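PDB 1XI6: fructose-1,6-bisphosphatase from Pyrococcus furiosus, which catalyses the magnesium-dependent hydrolysis of fructose 1,6-bisphosphate to fructose 6-phosphate and phosphate, with weak in vitro activity on inositol 1-phosphate, glucose 1-phosphate and glycerol 2-phosphate. Local coordinates for residues A122-P127 and I211-I216. Sequence-based numbering, arbitrary orientation.
Sequences AIIYEP and IAAGTI
Ala122 and Ile124, on the same face of their strand, meet Ala213, Gly214 and Ile216 of a helix through van der Waals packing of methyls and backbone, without hydrogen bonds. The methyl of Ala122 fits between two helical side chains one turn apart, with CB 4.0 Å from Ala213 CB and 3.8 Å from Ile216 CB. Ile216 turns CG2 to that methyl, and CD1 of its extended other arm also touches it. Ile124 has CG1 beside its own backbone N (chi1 -71°), and the nearly extended second torsion (162°) carries CD1 to within 3.7 Å of Gly214 CA. Ala213 CB also lies 3.8 Å from Ile123 O. Ala122, Ala213 and Gly214 are small, consistent with segment axes only 7.3 Å apart, crossing at -105°. On the helix's far side, Thr215 OG1 hydrogen-bonds to Ile211 O from above the carbonyl plane. Asp95 near Ile124 and Asp92 near Ala213 are probable magnesium ligands, Asp95 probably also binding substrate, so the catalytic site is probably close by. In this layered alpha/beta fold of the inositol monophosphatase superfamily, helix 208-219 lies against one face of the eight-stranded mixed sheet, Ala213 also touching Ser110 of strand 108-115; on the opposite face, Ile123 and Tyr125 pack against helix 11-28.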
ATOM      1  N   ALA A 122       0.788   5.285  -8.881  1.00 50.00           N
ATOM      2  CA  ALA A 122       0.794   4.850  -7.496  1.00 50.00           C
ATOM      3  C   ALA A 122       2.223   4.886  -6.991  1.00 50.00           C
ATOM      4  O   ALA A 122       3.151   4.578  -7.730  1.00 50.00           O
ATOM      5  CB  ALA A 122       0.193   3.457  -7.355  1.00 50.00           C
ATOM      6  N   ILE A 123       2.390   5.294  -5.737  1.00 50.00           N
ATOM      7  CA  ILE A 123       3.697   5.280  -5.086  1.00 50.00           C
ATOM      8  C   ILE A 123       3.654   4.654  -3.695  1.00 50.00           C
ATOM      9  O   ILE A 123       2.654   4.743  -2.987  1.00 50.00           O
ATOM     10  CB  ILE A 123       4.333   6.685  -4.980  1.00 50.00           C
ATOM     11  CG1 ILE A 123       3.486   7.594  -4.086  1.00 50.00           C
ATOM     12  CG2 ILE A 123       4.539   7.291  -6.368  1.00 50.00           C
ATOM     13  CD1 ILE A 123       4.281   8.342  -3.045  1.00 50.00           C
ATOM     14  N   ILE A 124       4.750   4.003  -3.327  1.00 50.00           N
ATOM     15  CA  ILE A 124       4.997   3.611  -1.954  1.00 50.00           C
ATOM     16  C   ILE A 124       6.396   4.083  -1.619  1.00 50.00           C
ATOM     17  O   ILE A 124       7.355   3.730  -2.302  1.00 50.00           O
ATOM     18  CB  ILE A 124       4.829   2.099  -1.739  1.00 50.00           C
ATOM     19  CG1 ILE A 124       3.352   1.733  -1.832  1.00 50.00           C
ATOM     20  CG2 ILE A 124       5.366   1.686  -0.371  1.00 50.00           C
ATOM     21  CD1 ILE A 124       3.072   0.292  -2.055  1.00 50.00           C
ATOM     22  N   TYR A 125       6.505   4.915  -0.590  1.00 50.00           N
ATOM     23  CA  TYR A 125       7.808   5.292  -0.076  1.00 50.00           C
ATOM     24  C   TYR A 125       8.081   4.603   1.257  1.00 50.00           C
ATOM     25  O   TYR A 125       7.263   4.667   2.175  1.00 50.00           O
ATOM     26  CB  TYR A 125       7.976   6.814   0.034  1.00 50.00           C
ATOM     27  CG  TYR A 125       9.352   7.213   0.528  1.00 50.00           C
ATOM     28  CD1 TYR A 125       9.532   7.722   1.810  1.00 50.00           C
ATOM     29  CD2 TYR A 125      10.486   7.053  -0.285  1.00 50.00           C
ATOM     30  CE1 TYR A 125      10.808   8.075   2.271  1.00 50.00           C
ATOM     31  CE2 TYR A 125      11.766   7.402   0.170  1.00 50.00           C
ATOM     32  CZ  TYR A 125      11.919   7.911   1.445  1.00 50.00           C
ATOM     33  OH  TYR A 125      13.168   8.267   1.897  1.00 50.00           O
ATOM     34  N   GLU A 126       9.237   3.949   1.341  1.00 50.00           N
ATOM     35  CA  GLU A 126       9.658   3.247   2.546  1.00 50.00           C
ATOM     36  C   GLU A 126      10.789   4.005   3.229  1.00 50.00           C
ATOM     37  O   GLU A 126      11.943   3.829   2.863  1.00 50.00           O
ATOM     38  CB  GLU A 126      10.102   1.829   2.214  1.00 50.00           C
ATOM     39  CG  GLU A 126      10.135   0.937   3.406  1.00 50.00           C
ATOM     40  CD  GLU A 126      10.947  -0.324   3.218  1.00 50.00           C
ATOM     41  OE1 GLU A 126      11.344  -0.658   2.084  1.00 50.00           O
ATOM     42  OE2 GLU A 126      11.186  -0.990   4.243  1.00 50.00           O
ATOM     43  N   PRO A 127      10.461   4.856   4.223  1.00 50.00           N
ATOM     44  CA  PRO A 127      11.463   5.748   4.815  1.00 50.00           C
ATOM     45  C   PRO A 127      12.734   5.081   5.363  1.00 50.00           C
ATOM     46  O   PRO A 127      13.813   5.625   5.152  1.00 50.00           O
ATOM     47  CB  PRO A 127      10.677   6.471   5.919  1.00 50.00           C
ATOM     48  CG  PRO A 127       9.278   6.401   5.474  1.00 50.00           C
ATOM     49  CD  PRO A 127       9.138   5.060   4.844  1.00 50.00           C
ATOM     50  N   ILE A 211      -4.672  -1.213   0.434  1.00 50.00           N
ATOM     51  CA  ILE A 211      -4.112  -2.108  -0.579  1.00 50.00           C
ATOM     52  C   ILE A 211      -4.048  -1.531  -1.998  1.00 50.00           C
ATOM     53  O   ILE A 211      -3.415  -2.116  -2.872  1.00 50.00           O
ATOM     54  CB  ILE A 211      -4.834  -3.469  -0.569  1.00 50.00           C
ATOM     55  CG1 ILE A 211      -6.295  -3.311  -1.004  1.00 50.00           C
ATOM     56  CG2 ILE A 211      -4.737  -4.107   0.826  1.00 50.00           C
ATOM     57  CD1 ILE A 211      -6.835  -4.525  -1.720  1.00 50.00           C
ATOM     58  N   ALA A 212      -4.682  -0.384  -2.211  1.00 50.00           N
ATOM     59  CA  ALA A 212      -4.773   0.238  -3.527  1.00 50.00           C
ATOM     60  C   ALA A 212      -3.417   0.418  -4.228  1.00 50.00           C
ATOM     61  O   ALA A 212      -3.160  -0.226  -5.248  1.00 50.00           O
ATOM     62  CB  ALA A 212      -5.521   1.561  -3.439  1.00 50.00           C
ATOM     63  N   ALA A 213      -2.558   1.274  -3.678  1.00 50.00           N
ATOM     64  CA  ALA A 213      -1.248   1.557  -4.274  1.00 50.00           C
ATOM     65  C   ALA A 213      -0.390   0.294  -4.433  1.00 50.00           C
ATOM     66  O   ALA A 213       0.253   0.103  -5.464  1.00 50.00           O
ATOM     67  CB  ALA A 213      -0.516   2.613  -3.468  1.00 50.00           C
ATOM     68  N   GLY A 214      -0.407  -0.563  -3.415  1.00 50.00           N
ATOM     69  CA  GLY A 214       0.324  -1.821  -3.430  1.00 50.00           C
ATOM     70  C   GLY A 214      -0.149  -2.819  -4.470  1.00 50.00           C
ATOM     71  O   GLY A 214       0.663  -3.587  -4.992  1.00 50.00           O
ATOM     72  N   THR A 215      -1.456  -2.820  -4.761  1.00 50.00           N
ATOM     73  CA  THR A 215      -2.022  -3.622  -5.857  1.00 50.00           C
ATOM     74  C   THR A 215      -1.506  -3.127  -7.204  1.00 50.00           C
ATOM     75  O   THR A 215      -1.029  -3.912  -8.023  1.00 50.00           O
ATOM     76  CB  THR A 215      -3.563  -3.567  -5.895  1.00 50.00           C
ATOM     77  OG1 THR A 215      -4.100  -4.044  -4.659  1.00 50.00           O
ATOM     78  N   ILE A 216      -1.599  -1.819  -7.418  1.00 50.00           N
ATOM     79  CA  ILE A 216      -1.188  -1.215  -8.672  1.00 50.00           C
ATOM     80  C   ILE A 216       0.278  -1.538  -8.941  1.00 50.00           C
ATOM     81  O   ILE A 216       0.607  -2.025 -10.025  1.00 50.00           O
ATOM     82  CB  ILE A 216      -1.467   0.303  -8.698  1.00 50.00           C
ATOM     83  CG1 ILE A 216      -2.968   0.553  -8.544  1.00 50.00           C
ATOM     84  CG2 ILE A 216      -0.935   0.937  -9.980  1.00 50.00           C
ATOM     85  CD1 ILE A 216      -3.332   1.945  -8.062  1.00 50.00           C
TER